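Local atomic coordinates of 4-hydroxy-tetrahydrodipicolinate synthase (Thermotoga maritima, PDB entry 1O5K), a protein that probably catalyses the condensation of pyruvate with aspartate beta-semialdehyde to 4-hydroxy-tetrahydrodipicolinate, a step in the biosynthesis of lysine. Residues E36-V39 and R40-L43; P60-E64 and D65-K69; V71-T74 and L75-D79; T93-T96 and L97-K101; N223-P226 and K227-V230. All coordinates share one frame; numbering follows the deposited sequence.

Overall arrangement
All five contacts are local, lying on helices or helix starts in the outer layer of the TIM barrel. Contact 1 stands between contacts 3 and 5: Glu36 OE2 reaches Arg73 NH2 of contact 3 at 2.9 Å, and Tyr41 OH lies 2.6 Å from Val224 O of contact 5, probably hydrogen-bonded. Contacts 2 and 3 adjoin on helix 64-78, contact 2 at its start, and contact 2 is joined to contact 4 by a salt bridge from Glu64 OE2 to Lys95 NZ, 2.9 Å. Contacts 4 and 5 have centres about 32 Å apart. The side chain of Leu38 is about 8 Å from that of Thr56, predicted to bind pyruvate; the calcium ion belongs to contact 3.

Contact 1 of 5, residues E36-V39 and R40-L43; sequences ERLV and RYQL
Helix 32-44, in the outer layer of the TIM barrel, carries an i to i+4 salt bridge from Glu36 to Arg40. The two long side chains run alongside each other in the same direction, and Arg40 NH2 donates to Glu36 OE1 at 2.6 Å. That oxygen sits in the guanidinium plane, but it is met on its anti side and the carboxylate is turned 47° from the guanidinium. Arg40 NE adds a weak bond to the same OE1, 3.0 Å long. Glu36, with CG anti to its N (chi1 169°), extends straight outward, and the Arg40 chain leans back one turn to meet it. The other oxygen of the acid, OE2, pairs with Arg73, so each oxygen has a cation.

The other faces of the helix mix apolar packing with buried polar groups. Leu38 CD1 meets the Tyr41 ring obliquely at CD2, 4.0 Å away, while Tyr41 OH goes on to Val224 O. Buried Gln42 suits its place because its amide bonds to Thr19 OG1 and Ser222 O. Val39 packs against Ile77 and Val78 of helix 64-78; on its own helix it lies beside Leu43, with Val39 CG1 3.9 Å from Leu43 CD1.

Contact 2 of 5, residues P60-E64 and D65-K69; sequences PTVNE and DEREK
Asn63 and Glu66 form a capping box at the start of helix 64-78, each side chain bonding to the other's backbone. Glu66 N donates to Asn63 OD1 at 2.9 Å, and Asn63 N donates in turn to Glu66 OE1, also 2.9 Å; both bonds are nearly straight, at 173°. For this Asn63 holds CG between its backbone N and carbonyl carbon (chi1 80°), bringing the short amide back over the helix end. The side chains cross at about a right angle, yet amide and carboxylate are stacked with nearly parallel planes. Replacing Glu66 by an alanine would probably leave Asn63 N without its acceptor and Arg282, which pairs with Glu66 OE2, without that carboxylate.

The tight side is inward. There buried Val62 sets CG1 against Glu66 CB at 3.5 Å and against Arg67 CG at 3.9 Å, a branched apolar residue suited to this buried place beside the cap. The outer side is looser: Asp65 and Glu68 are exposed, and Glu68 makes little side-chain contact with residues 60-64. Arg67 turns inward instead, with NH2 on Gly87 O, while water 1 donates to Val62 O at 2.8 Å and accepts from Arg67 NH1 at 2.9 Å.

Contact 3 of 5, residues V71-T74 and L75-D79; sequences VSRT and LEIVD. With CA (calcium ion), chain C.
Glu76 serves two partners at once: its carbonyl O binds a calcium ion, and its carboxylate takes a bond from Arg73 NH1. The ion lies 2.3 Å from Glu76 O and likewise 2.3 Å from Asp79 OD1, with waters 2 and 4 at the same distance and water 3 farther off at 2.8 Å. Water 2 also donates to Asp79 OD2 at 2.8 Å. Asp79, the first residue to leave the helix, turns the chain out of it with a positive phi (53°).

Outward from the metal, Arg73 NH1 holds Glu76 OE2 at 2.7 Å. The oxygen lies in the guanidinium plane, but the carboxylate stands 78° to it and is approached on its anti side. A bend at chi2 (58°) folds the Arg73 chain along the helix, and Ile77 CG1 covers one guanidinium face, 3.9 Å from Arg73 NE. Since Arg73 NH2 also serves Glu36, a methionine in place of Arg73 would probably leave both acids without this cation and remove the polar link between the two helices, though their apolar packing would remain. On the inward side, Val71 CG1 packs on Leu75 CD1 at 3.9 Å, both beside strand 84-87. A cation held by a carbonyl of the last turn is consistent with the partial negative charge at a helix C-terminus, here the helix of a beta-alpha-beta unit in the TIM barrel.

Contact 4 of 5, residues T93-T96 and L97-K101; sequences TEKT and LKLVK
Lys95 and Lys98 both set CG anti to the backbone N, but their chains then part in shape. Lys95 bends at chi2 (60°), which folds its chain along the helix toward the next turn; Lys98 is skewed at chi2 (-141°) and runs across it obliquely. Their aliphatic carbons touch, Lys95 CE lying 3.6 Å from Lys98 CD. The closer approach of Lys95 NZ to that chain is doubtful. The two ammonium groups come within 4.3 Å, NZ of Lys95 to NZ of Lys98, and Glu64 OE2 lies close by as the salt-bridge partner of Lys95. This anion probably eases the crowding of charge. Lys95 also uses its length: its CE rests 4.0 Å from Leu99 CD2, and Leu99 itself packs on Glu64 and Arg67 of helix 64-78.

The helix is 93-106, which links strands 84-87 and 110-114 in a beta-alpha-beta crossover of the TIM barrel, and the face with Thr96 and Val100 is buried. Threonine suits the place: its methyl CG2 lies 4.3 Å from CG2 of Val100, while its hydroxyl finds backbone partners. Turned beside the backbone N (chi1 -66°), OG1 bonds with Ser92 O and Thr90 N. Val100 CG2 comes within 3.2 Å of Thr96 O, the oxygen that also receives Val100 N at 2.9 Å. Thr93 OG1 bonds to His129 ND1 while Thr93 packs on Leu283 of a neighbouring subunit.

Contact 5 of 5, residues N223-P226 and K227-V230; sequences NVAP and KQMV
Gln228 turns its side chain back on Ala225, so that the amide end, not the aliphatic part, meets the methyl group. A bend at chi2 (71°) folds the chain, and OE1 comes to 3.4 Å from Ala225 CB. The small methyl leaves room for this approach; Gln228 also packs on Leu251 of helix 241-257. Met229 takes another course: its CG passes Ala225 O at 3.7 Å, and the flexible thioether then leads away toward Leu251 and Met255.

Ala225 is the N-cap of helix 226-237, which follows barrel strand 216-219. Having no polar side chain, it contributes its backbone instead: Met229 N donates to Ala225 O at 3.1 Å in a nearly straight bond (171°). Pro226 comes next, at the first position of the helix, where a proline is well placed because its missing N-H would have had no acceptor in the preceding turn. Its ring packs on Tyr41 and Gln42 of helix 32-44, while Lys227 carries its ammonium out to the exposed side. On the carbonyl of Pro226 the helix continues, with Val230 N donating to Pro226 O at 2.9 Å and Val230 CG2 lying 3.1 Å from the same oxygen.

Contact 1 of 5, residues E36-V39 and R40-L43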
loop_
_atom_site.group_PDB
_atom_site.type_symbol
_atom_site.label_atom_id
_atom_site.label_comp_id
_atom_site.label_asym_id
_atom_site.label_seq_id
_atom_site.Cartn_x
_atom_site.Cartn_y
_atom_site.Cartn_z
ATOM N N GLU A 36 -40.188 -1.359 -6.710
ATOM C CA GLU A 36 -41.107 -0.234 -6.532
ATOM C C GLU A 36 -41.341 0.115 -5.037
ATOM O O GLU A 36 -41.389 1.308 -4.681
ATOM C CB GLU A 36 -42.405 -0.468 -7.294
ATOM C CG GLU A 36 -43.483 0.527 -6.926
ATOM C CD GLU A 36 -44.650 0.549 -7.890
ATOM O OE1 GLU A 36 -45.600 1.293 -7.579
ATOM O OE2 GLU A 36 -44.602 -0.143 -8.939
ATOM N N ARG A 37 -41.411 -0.902 -4.173
ATOM C CA ARG A 37 -41.481 -0.701 -2.714
ATOM C C ARG A 37 -40.265 0.056 -2.179
ATOM O O ARG A 37 -40.382 0.901 -1.276
ATOM C CB ARG A 37 -41.555 -2.036 -1.945
ATOM C CG ARG A 37 -42.875 -2.740 -1.977
ATOM C CD ARG A 37 -43.038 -3.838 -0.856
ATOM N NE ARG A 37 -42.094 -4.965 -0.964
ATOM C CZ ARG A 37 -42.351 -6.124 -1.590
ATOM N NH1 ARG A 37 -43.530 -6.340 -2.177
ATOM N NH2 ARG A 37 -41.427 -7.085 -1.631
ATOM N N LEU A 38 -39.103 -0.290 -2.707
ATOM C CA LEU A 38 -37.858 0.342 -2.311
ATOM C C LEU A 38 -37.811 1.798 -2.792
ATOM O O LEU A 38 -37.408 2.672 -2.030
ATOM C CB LEU A 38 -36.655 -0.461 -2.813
ATOM C CG LEU A 38 -35.319 -0.004 -2.270
ATOM C CD1 LEU A 38 -35.359 0.047 -0.723
ATOM C CD2 LEU A 38 -34.145 -0.877 -2.780
ATOM N N VAL A 39 -38.228 2.050 -4.035
ATOM C CA VAL A 39 -38.248 3.429 -4.564
ATOM C C VAL A 39 -39.189 4.262 -3.687
ATOM O O VAL A 39 -38.819 5.327 -3.258
ATOM C CB VAL A 39 -38.668 3.474 -6.024
ATOM C CG1 VAL A 39 -38.891 4.925 -6.520
ATOM C CG2 VAL A 39 -37.622 2.741 -6.890
ATOM N N ARG A 40 -40.366 3.732 -3.355
ATOM C CA ARG A 40 -41.309 4.489 -2.526
ATOM C C ARG A 40 -40.721 4.833 -1.129
ATOM O O ARG A 40 -40.870 5.956 -0.634
ATOM C CB ARG A 40 -42.648 3.771 -2.418
ATOM C CG ARG A 40 -43.372 3.713 -3.765
ATOM C CD ARG A 40 -44.783 3.065 -3.717
ATOM N NE ARG A 40 -45.267 2.953 -5.095
ATOM C CZ ARG A 40 -45.688 3.984 -5.838
ATOM N NH1 ARG A 40 -45.745 5.218 -5.329
ATOM N NH2 ARG A 40 -46.070 3.790 -7.097
ATOM N N TYR A 41 -39.995 3.897 -0.543
ATOM C CA TYR A 41 -39.247 4.145 0.711
ATOM C C TYR A 41 -38.231 5.266 0.606
ATOM O O TYR A 41 -38.084 6.045 1.533
ATOM C CB TYR A 41 -38.585 2.822 1.114
ATOM C CG TYR A 41 -37.788 2.761 2.408
ATOM C CD1 TYR A 41 -38.372 3.067 3.632
ATOM C CD2 TYR A 41 -36.480 2.270 2.411
ATOM C CE1 TYR A 41 -37.656 2.942 4.809
ATOM C CE2 TYR A 41 -35.755 2.144 3.604
ATOM C CZ TYR A 41 -36.339 2.456 4.790
ATOM O OH TYR A 41 -35.606 2.294 5.968
ATOM N N GLN A 42 -37.490 5.321 -0.504
ATOM C CA GLN A 42 -36.555 6.412 -0.734
ATOM C C GLN A 42 -37.297 7.763 -0.823
ATOM O O GLN A 42 -36.896 8.751 -0.196
ATOM C CB GLN A 42 -35.767 6.158 -2.012
ATOM C CG GLN A 42 -34.952 4.866 -1.923
ATOM C CD GLN A 42 -33.927 4.908 -0.794
ATOM O OE1 GLN A 42 -33.168 5.865 -0.656
ATOM N NE2 GLN A 42 -33.912 3.879 0.010
ATOM N N LEU A 43 -38.341 7.794 -1.632
ATOM C CA LEU A 43 -39.079 9.011 -1.928
ATOM C C LEU A 43 -39.700 9.557 -0.665
ATOM O O LEU A 43 -39.657 10.761 -0.414
ATOM C CB LEU A 43 -40.180 8.754 -2.946
ATOM C CG LEU A 43 -39.686 8.628 -4.402
ATOM C CD1 LEU A 43 -40.793 8.056 -5.277
ATOM C CD2 LEU A 43 -39.157 9.966 -4.943
#

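Contact 2 of 5, residues P60-E64 and D65-K69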
loop_
_atom_site.group_PDB
_atom_site.type_symbol
_atom_site.label_atom_id
_atom_site.label_comp_id
_atom_site.label_asym_id
_atom_site.label_seq_id
_atom_site.Cartn_x
_atom_site.Cartn_y
_atom_site.Cartn_z
ATOM N N PRO A 60 -23.035 -4.819 -13.960
ATOM C CA PRO A 60 -22.340 -5.784 -14.805
ATOM C C PRO A 60 -23.197 -6.959 -15.260
ATOM O O PRO A 60 -22.937 -7.513 -16.317
ATOM C CB PRO A 60 -21.182 -6.281 -13.899
ATOM C CG PRO A 60 -20.951 -5.170 -13.043
ATOM C CD PRO A 60 -22.338 -4.655 -12.678
ATOM N N THR A 61 -24.234 -7.303 -14.493
ATOM C CA THR A 61 -25.016 -8.487 -14.768
ATOM C C THR A 61 -26.474 -8.250 -15.193
ATOM O O THR A 61 -27.253 -9.210 -15.345
ATOM C CB THR A 61 -25.000 -9.440 -13.569
ATOM O OG1 THR A 61 -25.488 -8.766 -12.434
ATOM C CG2 THR A 61 -23.593 -9.883 -13.238
ATOM N N VAL A 62 -26.831 -6.991 -15.433
ATOM C CA VAL A 62 -28.177 -6.650 -15.909
ATOM C C VAL A 62 -28.090 -6.388 -17.402
ATOM O O VAL A 62 -27.322 -5.543 -17.837
ATOM C CB VAL A 62 -28.687 -5.434 -15.175
ATOM C CG1 VAL A 62 -30.040 -5.008 -15.716
ATOM C CG2 VAL A 62 -28.814 -5.763 -13.666
ATOM N N ASN A 63 -28.905 -7.098 -18.170
ATOM C CA ASN A 63 -28.788 -7.100 -19.619
ATOM C C ASN A 63 -29.505 -5.884 -20.213
ATOM O O ASN A 63 -30.202 -5.157 -19.509
ATOM C CB ASN A 63 -29.214 -8.455 -20.192
ATOM C CG ASN A 63 -30.713 -8.627 -20.302
ATOM O OD1 ASN A 63 -31.468 -7.663 -20.492
ATOM N ND2 ASN A 63 -31.163 -9.880 -20.220
ATOM N N GLU A 64 -29.310 -5.609 -21.497
ATOM C CA GLU A 64 -29.830 -4.354 -22.037
ATOM C C GLU A 64 -31.341 -4.217 -21.943
ATOM O O GLU A 64 -31.848 -3.133 -21.657
ATOM C CB GLU A 64 -29.389 -4.151 -23.496
ATOM C CG GLU A 64 -27.891 -3.918 -23.667
ATOM C CD GLU A 64 -27.571 -2.928 -24.789
ATOM O OE1 GLU A 64 -28.265 -2.947 -25.851
ATOM O OE2 GLU A 64 -26.632 -2.117 -24.595
ATOM N N ASP A 65 -32.079 -5.282 -22.214
ATOM C CA ASP A 65 -33.527 -5.218 -22.129
ATOM C C ASP A 65 -33.988 -4.968 -20.681
ATOM O O ASP A 65 -34.872 -4.171 -20.420
ATOM C CB ASP A 65 -34.152 -6.465 -22.736
ATOM C CG ASP A 65 -34.023 -6.483 -24.283
ATOM O OD1 ASP A 65 -34.328 -5.421 -24.914
ATOM O OD2 ASP A 65 -33.626 -7.492 -24.946
ATOM N N GLU A 66 -33.318 -5.595 -19.730
ATOM C CA GLU A 66 -33.576 -5.341 -18.312
ATOM C C GLU A 66 -33.303 -3.903 -17.857
ATOM O O GLU A 66 -34.051 -3.340 -17.047
ATOM C CB GLU A 66 -32.737 -6.328 -17.467
ATOM C CG GLU A 66 -33.304 -7.712 -17.530
ATOM C CD GLU A 66 -32.376 -8.754 -16.947
ATOM O OE1 GLU A 66 -31.147 -8.516 -16.914
ATOM O OE2 GLU A 66 -32.892 -9.812 -16.522
ATOM N N ARG A 67 -32.231 -3.321 -18.376
ATOM C CA ARG A 67 -31.876 -1.947 -18.069
ATOM C C ARG A 67 -33.020 -1.040 -18.538
ATOM O O ARG A 67 -33.438 -0.133 -17.805
ATOM C CB ARG A 67 -30.628 -1.540 -18.831
ATOM C CG ARG A 67 -29.387 -2.216 -18.411
ATOM C CD ARG A 67 -28.183 -1.861 -19.324
ATOM N NE ARG A 67 -27.920 -0.424 -19.381
ATOM C CZ ARG A 67 -27.104 0.240 -18.550
ATOM N NH1 ARG A 67 -26.434 -0.379 -17.584
ATOM N NH2 ARG A 67 -26.960 1.541 -18.686
ATOM N N GLU A 68 -33.517 -1.278 -19.755
ATOM C CA GLU A 68 -34.587 -0.434 -20.283
ATOM C C GLU A 68 -35.797 -0.493 -19.352
ATOM O O GLU A 68 -36.359 0.536 -18.984
ATOM C CB GLU A 68 -34.971 -0.840 -21.709
ATOM C CG GLU A 68 -36.270 -0.175 -22.112
ATOM C CD GLU A 68 -36.579 -0.278 -23.581
ATOM O OE1 GLU A 68 -37.756 -0.014 -23.909
ATOM O OE2 GLU A 68 -35.656 -0.599 -24.375
ATOM N N LYS A 69 -36.162 -1.698 -18.922
ATOM C CA LYS A 69 -37.322 -1.874 -18.067
ATOM C C LYS A 69 -37.148 -1.208 -16.711
ATOM O O LYS A 69 -38.067 -0.579 -16.211
ATOM C CB LYS A 69 -37.591 -3.364 -17.828
ATOM C CG LYS A 69 -38.127 -4.068 -19.023
ATOM C CD LYS A 69 -38.272 -5.543 -18.738
ATOM C CE LYS A 69 -39.063 -6.252 -19.860
ATOM N NZ LYS A 69 -39.549 -7.595 -19.393
HETATM O O HOH W 1 -26.418 -3.151 -16.808
#

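Contact 3 of 5, residues V71-T74 and L75-D79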
loop_
_atom_site.group_PDB
_atom_site.type_symbol
_atom_site.label_atom_id
_atom_site.label_comp_id
_atom_site.label_asym_id
_atom_site.label_seq_id
_atom_site.Cartn_x
_atom_site.Cartn_y
_atom_site.Cartn_z
ATOM N N VAL A 71 -34.999 1.269 -15.952
ATOM C CA VAL A 71 -34.881 2.727 -16.045
ATOM C C VAL A 71 -36.292 3.315 -16.233
ATOM O O VAL A 71 -36.680 4.293 -15.562
ATOM C CB VAL A 71 -33.939 3.141 -17.172
ATOM C CG1 VAL A 71 -34.097 4.674 -17.531
ATOM C CG2 VAL A 71 -32.517 2.770 -16.770
ATOM N N SER A 72 -37.036 2.761 -17.186
ATOM C CA SER A 72 -38.370 3.273 -17.491
ATOM C C SER A 72 -39.267 3.191 -16.276
ATOM O O SER A 72 -40.018 4.145 -15.979
ATOM C CB SER A 72 -38.980 2.497 -18.655
ATOM O OG SER A 72 -38.222 2.786 -19.827
ATOM N N ARG A 73 -39.195 2.070 -15.553
ATOM C CA ARG A 73 -40.049 1.925 -14.378
ATOM C C ARG A 73 -39.676 2.930 -13.268
ATOM O O ARG A 73 -40.543 3.429 -12.589
ATOM C CB ARG A 73 -40.029 0.504 -13.832
ATOM C CG ARG A 73 -41.066 0.242 -12.736
ATOM C CD ARG A 73 -42.514 0.540 -13.241
ATOM N NE ARG A 73 -43.524 0.606 -12.190
ATOM C CZ ARG A 73 -44.712 1.241 -12.307
ATOM N NH1 ARG A 73 -45.042 1.902 -13.413
ATOM N NH2 ARG A 73 -45.580 1.235 -11.300
ATOM N N THR A 74 -38.387 3.240 -13.103
ATOM C CA THR A 74 -37.955 4.204 -12.096
ATOM C C THR A 74 -38.529 5.576 -12.436
ATOM O O THR A 74 -39.147 6.250 -11.594
ATOM C CB THR A 74 -36.443 4.288 -12.059
ATOM O OG1 THR A 74 -35.899 2.966 -11.861
ATOM C CG2 THR A 74 -36.016 5.140 -10.865
ATOM N N LEU A 75 -38.381 5.963 -13.702
ATOM C CA LEU A 75 -38.958 7.266 -14.147
ATOM C C LEU A 75 -40.464 7.342 -13.925
ATOM O O LEU A 75 -40.983 8.394 -13.522
ATOM C CB LEU A 75 -38.547 7.569 -15.577
ATOM C CG LEU A 75 -37.078 7.823 -15.833
ATOM C CD1 LEU A 75 -36.751 7.525 -17.300
ATOM C CD2 LEU A 75 -36.693 9.277 -15.446
ATOM N N GLU A 76 -41.174 6.253 -14.199
ATOM C CA GLU A 76 -42.613 6.151 -13.966
ATOM C C GLU A 76 -43.008 6.330 -12.499
ATOM O O GLU A 76 -43.885 7.119 -12.185
ATOM C CB GLU A 76 -43.150 4.809 -14.462
ATOM C CG GLU A 76 -43.169 4.741 -15.978
ATOM C CD GLU A 76 -43.496 3.356 -16.515
ATOM O OE1 GLU A 76 -43.547 3.211 -17.761
ATOM O OE2 GLU A 76 -43.692 2.428 -15.716
ATOM N N ILE A 77 -42.339 5.630 -11.591
ATOM C CA ILE A 77 -42.666 5.777 -10.156
ATOM C C ILE A 77 -42.356 7.153 -9.555
ATOM O O ILE A 77 -43.122 7.686 -8.770
ATOM C CB ILE A 77 -41.908 4.731 -9.335
ATOM C CG1 ILE A 77 -42.353 3.342 -9.728
ATOM C CG2 ILE A 77 -42.166 4.967 -7.832
ATOM C CD1 ILE A 77 -41.339 2.293 -9.277
ATOM N N VAL A 78 -41.241 7.730 -9.946
ATOM C CA VAL A 78 -40.740 8.997 -9.368
ATOM C C VAL A 78 -41.534 10.208 -9.808
ATOM O O VAL A 78 -41.532 11.278 -9.121
ATOM C CB VAL A 78 -39.219 9.149 -9.699
ATOM C CG1 VAL A 78 -38.675 10.515 -9.381
ATOM C CG2 VAL A 78 -38.368 8.062 -8.931
ATOM N N ASP A 79 -42.217 10.094 -10.943
ATOM C CA ASP A 79 -43.091 11.198 -11.382
ATOM C C ASP A 79 -42.369 12.562 -11.428
ATOM O O ASP A 79 -42.977 13.601 -11.163
ATOM C CB ASP A 79 -44.319 11.342 -10.434
ATOM C CG ASP A 79 -45.297 10.152 -10.500
ATOM O OD1 ASP A 79 -45.479 9.574 -11.588
ATOM O OD2 ASP A 79 -45.967 9.760 -9.514
HETATM CA CA CA C . -46.026 7.739 -12.844
HETATM O O HOH W 2 -46.970 7.458 -10.721
HETATM O O HOH W 3 -44.917 9.484 -14.795
HETATM O O HOH W 4 -46.642 5.568 -12.225
#

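Contact 4 of 5, residues T93-T96 and L97-K101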
loop_
_atom_site.group_PDB
_atom_site.type_symbol
_atom_site.label_atom_id
_atom_site.label_comp_id
_atom_site.label_asym_id
_atom_site.label_seq_id
_atom_site.Cartn_x
_atom_site.Cartn_y
_atom_site.Cartn_z
ATOM N N THR A 93 -14.972 3.461 -25.007
ATOM C CA THR A 93 -15.568 4.788 -25.192
ATOM C C THR A 93 -16.809 4.683 -26.123
ATOM O O THR A 93 -17.865 5.321 -25.890
ATOM C CB THR A 93 -14.487 5.739 -25.745
ATOM O OG1 THR A 93 -13.400 5.790 -24.785
ATOM C CG2 THR A 93 -15.050 7.190 -25.883
ATOM N N GLU A 94 -16.692 3.849 -27.157
ATOM C CA GLU A 94 -17.767 3.682 -28.129
ATOM C C GLU A 94 -18.984 3.077 -27.469
ATOM O O GLU A 94 -20.104 3.533 -27.654
ATOM C CB GLU A 94 -17.303 2.782 -29.285
ATOM C CG GLU A 94 -18.272 2.675 -30.430
ATOM C CD GLU A 94 -17.656 1.925 -31.611
ATOM O OE1 GLU A 94 -18.246 0.903 -32.045
ATOM O OE2 GLU A 94 -16.577 2.364 -32.085
ATOM N N LYS A 95 -18.761 2.041 -26.695
ATOM C CA LYS A 95 -19.877 1.328 -26.060
ATOM C C LYS A 95 -20.496 2.173 -24.968
ATOM O O LYS A 95 -21.699 2.144 -24.787
ATOM C CB LYS A 95 -19.429 0.012 -25.427
ATOM C CG LYS A 95 -20.575 -0.789 -24.750
ATOM C CD LYS A 95 -21.674 -1.165 -25.722
ATOM C CE LYS A 95 -22.960 -1.609 -24.988
ATOM N NZ LYS A 95 -24.013 -2.134 -25.930
ATOM N N THR A 96 -19.683 2.969 -24.291
ATOM C CA THR A 96 -20.186 3.895 -23.278
ATOM C C THR A 96 -21.142 4.902 -23.902
ATOM O O THR A 96 -22.226 5.148 -23.391
ATOM C CB THR A 96 -19.024 4.608 -22.575
ATOM O OG1 THR A 96 -18.231 3.682 -21.807
ATOM C CG2 THR A 96 -19.561 5.573 -21.545
ATOM N N LEU A 97 -20.773 5.480 -25.035
ATOM C CA LEU A 97 -21.663 6.405 -25.702
ATOM C C LEU A 97 -22.997 5.740 -26.038
ATOM O O LEU A 97 -24.050 6.330 -25.860
ATOM C CB LEU A 97 -20.989 7.010 -26.928
ATOM C CG LEU A 97 -21.890 8.000 -27.697
ATOM C CD1 LEU A 97 -22.417 9.135 -26.779
ATOM C CD2 LEU A 97 -21.146 8.510 -28.866
ATOM N N LYS A 98 -22.963 4.503 -26.525
ATOM C CA LYS A 98 -24.161 3.798 -26.856
ATOM C C LYS A 98 -25.067 3.698 -25.636
ATOM O O LYS A 98 -26.262 3.947 -25.715
ATOM C CB LYS A 98 -23.822 2.401 -27.379
ATOM C CG LYS A 98 -25.023 1.585 -27.869
ATOM C CD LYS A 98 -24.867 0.117 -27.455
ATOM C CE LYS A 98 -25.917 -0.786 -28.064
ATOM N NZ LYS A 98 -25.863 -0.766 -29.549
ATOM N N LEU A 99 -24.503 3.355 -24.494
ATOM C CA LEU A 99 -25.325 3.281 -23.284
ATOM C C LEU A 99 -25.864 4.616 -22.823
ATOM O O LEU A 99 -26.993 4.730 -22.320
ATOM C CB LEU A 99 -24.530 2.685 -22.163
ATOM C CG LEU A 99 -24.204 1.187 -22.270
ATOM C CD1 LEU A 99 -23.519 0.751 -21.019
ATOM C CD2 LEU A 99 -25.415 0.349 -22.473
ATOM N N VAL A 100 -25.053 5.636 -22.997
ATOM C CA VAL A 100 -25.461 7.007 -22.651
ATOM C C VAL A 100 -26.628 7.435 -23.534
ATOM O O VAL A 100 -27.653 7.910 -23.048
ATOM C CB VAL A 100 -24.263 7.947 -22.761
ATOM C CG1 VAL A 100 -24.692 9.405 -22.720
ATOM C CG2 VAL A 100 -23.280 7.646 -21.687
ATOM N N LYS A 101 -26.520 7.199 -24.837
ATOM C CA LYS A 101 -27.608 7.550 -25.775
ATOM C C LYS A 101 -28.914 6.742 -25.518
ATOM O O LYS A 101 -30.033 7.277 -25.626
ATOM C CB LYS A 101 -27.101 7.425 -27.213
ATOM C CG LYS A 101 -26.088 8.493 -27.604
#

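Contact 5 of 5, residues N223-P226 and K227-V230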
loop_
_atom_site.group_PDB
_atom_site.type_symbol
_atom_site.label_atom_id
_atom_site.label_comp_id
_atom_site.label_asym_id
_atom_site.label_seq_id
_atom_site.Cartn_x
_atom_site.Cartn_y
_atom_site.Cartn_z
ATOM N N ASN A 223 -30.004 3.068 1.007
ATOM C CA ASN A 223 -30.965 2.019 0.669
ATOM C C ASN A 223 -31.754 1.568 1.892
ATOM O O ASN A 223 -32.947 1.280 1.804
ATOM C CB ASN A 223 -30.255 0.810 0.083
ATOM C CG ASN A 223 -29.948 0.953 -1.408
ATOM O OD1 ASN A 223 -30.790 0.627 -2.269
ATOM N ND2 ASN A 223 -28.711 1.385 -1.724
ATOM N N VAL A 224 -31.075 1.481 3.033
ATOM C CA VAL A 224 -31.703 1.011 4.253
ATOM C C VAL A 224 -32.031 2.104 5.226
ATOM O O VAL A 224 -33.027 2.001 5.946
ATOM C CB VAL A 224 -30.879 -0.094 4.967
ATOM C CG1 VAL A 224 -30.726 -1.324 4.034
ATOM C CG2 VAL A 224 -29.550 0.400 5.412
ATOM N N ALA A 225 -31.230 3.174 5.230
ATOM C CA ALA A 225 -31.419 4.264 6.173
ATOM C C ALA A 225 -31.461 5.624 5.474
ATOM O O ALA A 225 -30.616 6.488 5.739
ATOM C CB ALA A 225 -30.253 4.218 7.157
ATOM N N PRO A 226 -32.435 5.831 4.589
ATOM C CA PRO A 226 -32.506 7.053 3.812
ATOM C C PRO A 226 -32.681 8.292 4.671
ATOM O O PRO A 226 -32.019 9.290 4.433
ATOM C CB PRO A 226 -33.714 6.819 2.886
ATOM C CG PRO A 226 -34.535 5.813 3.610
ATOM C CD PRO A 226 -33.519 4.898 4.231
ATOM N N LYS A 227 -33.562 8.243 5.659
ATOM C CA LYS A 227 -33.816 9.445 6.465
ATOM C C LYS A 227 -32.589 9.893 7.213
ATOM O O LYS A 227 -32.342 11.103 7.305
ATOM C CB LYS A 227 -34.936 9.173 7.461
ATOM C CG LYS A 227 -35.270 10.293 8.446
ATOM C CD LYS A 227 -36.524 9.836 9.211
ATOM C CE LYS A 227 -36.552 10.303 10.651
ATOM N NZ LYS A 227 -37.688 9.645 11.379
ATOM N N GLN A 228 -31.817 8.933 7.713
ATOM C CA GLN A 228 -30.599 9.229 8.490
ATOM C C GLN A 228 -29.515 9.822 7.616
ATOM O O GLN A 228 -28.864 10.828 7.993
ATOM C CB GLN A 228 -30.116 7.962 9.228
ATOM C CG GLN A 228 -31.086 7.501 10.287
ATOM C CD GLN A 228 -32.407 6.890 9.777
ATOM O OE1 GLN A 228 -32.461 6.203 8.740
ATOM N NE2 GLN A 228 -33.483 7.139 10.532
ATOM N N MET A 229 -29.308 9.264 6.414
ATOM C CA MET A 229 -28.342 9.904 5.496
ATOM C C MET A 229 -28.783 11.287 5.045
ATOM O O MET A 229 -27.976 12.213 4.926
ATOM C CB MET A 229 -28.105 9.026 4.264
ATOM C CG MET A 229 -27.356 7.784 4.553
ATOM S SD MET A 229 -25.639 8.098 5.211
ATOM C CE MET A 229 -24.747 8.811 3.911
ATOM N N VAL A 230 -30.076 11.466 4.855
ATOM C CA VAL A 230 -30.598 12.786 4.505
ATOM C C VAL A 230 -30.336 13.767 5.618
ATOM O O VAL A 230 -29.959 14.891 5.359
ATOM C CB VAL A 230 -32.118 12.706 4.177
ATOM C CG1 VAL A 230 -32.777 14.064 4.115
ATOM C CG2 VAL A 230 -32.301 12.005 2.878
#